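PDB 2DUR: vesicular integral-membrane protein VIP36, which binds high-mannose glycans through its calcium-dependent lumenal lectin domain and takes part in sorting and transporting glycoproteins in the early secretory pathway. Local coordinates for residues 104-107 / 108-112. Residues are numbered along the deposited sequence; the frame is centred on the assembly and turned at random.
Sequences DNFH and GLAIF
The chain turns a corner at Gly108, where loop 104-107 passes into the strand 109-114, and this brings the Phe106 ring alongside Gly108 and Ala110. Gly108 has phi 126° and psi -145°, values at which a side chain would collide with the carbonyl O of His107, which accounts for the glycine. The backbone of Gly108, Ala110 and Ile111 pairs with the neighbouring strands 128-135 and 84-90, placing the segment inside the seven-stranded antiparallel sheet of the legume-lectin-like beta sandwich.

With chi1 at 56°, CG of Phe106 sits between its own backbone N and carbonyl carbon, a torsion that sends the ring toward the strand. Its CE1 edge meets Gly108 O near the ring plane at 3.7 Å, and its CZ packs on Ala110 CB, also at 3.7 Å. Farther along, Phe106 CZ comes within 4.4 Å of Phe112 CZ, a looser, oblique approach. Trp88 meets the Phe106 ring edge-to-face, while Phe100 and Tyr140 meet that of Phe112. At the loop's start, Asp104 OD1 accepts a weak hydrogen bond from Asn105 N (2.9 Å) and a hydrogen bond from Tyr140 N.

Side-chain cohesion between the segments is thus apolar, and the C-H edge of Phe106 probably offers Gly108 O a faintly positive neighbour; Phe112 lies two residues before the calcium ligand Asp114, its side chain about 8 Å from the bound calcium ion.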
loop_
_atom_site.group_PDB
_atom_site.type_symbol
_atom_site.label_atom_id
_atom_site.label_comp_id
_atom_site.label_asym_id
_atom_site.label_seq_id
_atom_site.Cartn_x
_atom_site.Cartn_y
_atom_site.Cartn_z
ATOM N N ASP A 104 12.743 0.497 6.159
ATOM C CA ASP A 104 13.423 0.009 4.965
ATOM C C ASP A 104 13.799 -1.454 5.203
ATOM O O ASP A 104 13.549 -1.999 6.307
ATOM C CB ASP A 104 14.672 0.853 4.741
ATOM C CG ASP A 104 15.147 0.857 3.297
ATOM O OD1 ASP A 104 14.563 0.149 2.442
ATOM O OD2 ASP A 104 16.116 1.611 3.011
ATOM N N ASN A 105 14.368 -2.120 4.189
ATOM C CA ASN A 105 14.874 -3.499 4.360
ATOM C C ASN A 105 13.767 -4.395 4.906
ATOM O O ASN A 105 13.967 -5.251 5.789
ATOM C CB ASN A 105 16.083 -3.511 5.320
ATOM C CG ASN A 105 17.275 -2.804 4.741
ATOM O OD1 ASN A 105 17.537 -1.634 5.067
ATOM N ND2 ASN A 105 17.996 -3.487 3.859
ATOM N N PHE A 106 12.572 -4.170 4.372
ATOM C CA PHE A 106 11.375 -4.908 4.823
ATOM C C PHE A 106 11.299 -6.285 4.156
ATOM O O PHE A 106 12.075 -6.602 3.221
ATOM C CB PHE A 106 10.112 -4.078 4.514
ATOM C CG PHE A 106 9.989 -3.691 3.058
ATOM C CD1 PHE A 106 9.323 -4.525 2.157
ATOM C CD2 PHE A 106 10.552 -2.491 2.585
ATOM C CE1 PHE A 106 9.234 -4.172 0.801
ATOM C CE2 PHE A 106 10.473 -2.130 1.244
ATOM C CZ PHE A 106 9.804 -2.957 0.345
ATOM N N HIS A 107 10.358 -7.103 4.635
ATOM C CA HIS A 107 10.120 -8.445 4.084
ATOM C C HIS A 107 8.686 -8.475 3.596
ATOM O O HIS A 107 7.769 -8.329 4.408
ATOM C CB HIS A 107 10.325 -9.527 5.142
ATOM C CG HIS A 107 11.684 -9.489 5.758
ATOM N ND1 HIS A 107 12.670 -10.416 5.497
ATOM C CD2 HIS A 107 12.220 -8.600 6.621
ATOM C CE1 HIS A 107 13.766 -10.089 6.171
ATOM N NE2 HIS A 107 13.513 -8.994 6.859
ATOM N N GLY A 108 8.507 -8.675 2.287
ATOM C CA GLY A 108 7.158 -8.708 1.691
ATOM C C GLY A 108 6.991 -7.739 0.549
ATOM O O GLY A 108 7.924 -7.483 -0.217
ATOM N N LEU A 109 5.777 -7.200 0.459
ATOM C CA LEU A 109 5.316 -6.427 -0.689
ATOM C C LEU A 109 5.050 -4.991 -0.288
ATOM O O LEU A 109 4.458 -4.748 0.771
ATOM C CB LEU A 109 4.015 -7.049 -1.212
ATOM C CG LEU A 109 3.278 -6.257 -2.279
ATOM C CD1 LEU A 109 4.093 -6.213 -3.581
ATOM C CD2 LEU A 109 1.880 -6.873 -2.478
ATOM N N ALA A 110 5.526 -4.070 -1.112
ATOM C CA ALA A 110 5.169 -2.642 -1.021
ATOM C C ALA A 110 4.544 -2.180 -2.308
ATOM O O ALA A 110 4.975 -2.576 -3.392
ATOM C CB ALA A 110 6.413 -1.792 -0.744
ATOM N N ILE A 111 3.495 -1.360 -2.184
ATOM C CA ILE A 111 2.965 -0.615 -3.303
ATOM C C ILE A 111 3.168 0.858 -2.927
ATOM O O ILE A 111 2.610 1.353 -1.927
ATOM C CB ILE A 111 1.471 -0.930 -3.578
ATOM C CG1 ILE A 111 1.236 -2.463 -3.659
ATOM C CG2 ILE A 111 0.985 -0.182 -4.843
ATOM C CD1 ILE A 111 0.799 -3.097 -2.353
ATOM N N PHE A 112 3.961 1.559 -3.728
ATOM C CA PHE A 112 4.269 2.961 -3.434
ATOM C C PHE A 112 3.460 3.865 -4.335
ATOM O O PHE A 112 3.434 3.651 -5.539
ATOM C CB PHE A 112 5.744 3.238 -3.738
ATOM C CG PHE A 112 6.706 2.382 -2.972
ATOM C CD1 PHE A 112 6.585 2.217 -1.592
ATOM C CD2 PHE A 112 7.724 1.721 -3.652
ATOM C CE1 PHE A 112 7.508 1.433 -0.877
ATOM C CE2 PHE A 112 8.670 0.977 -2.956
ATOM C CZ PHE A 112 8.543 0.807 -1.579
#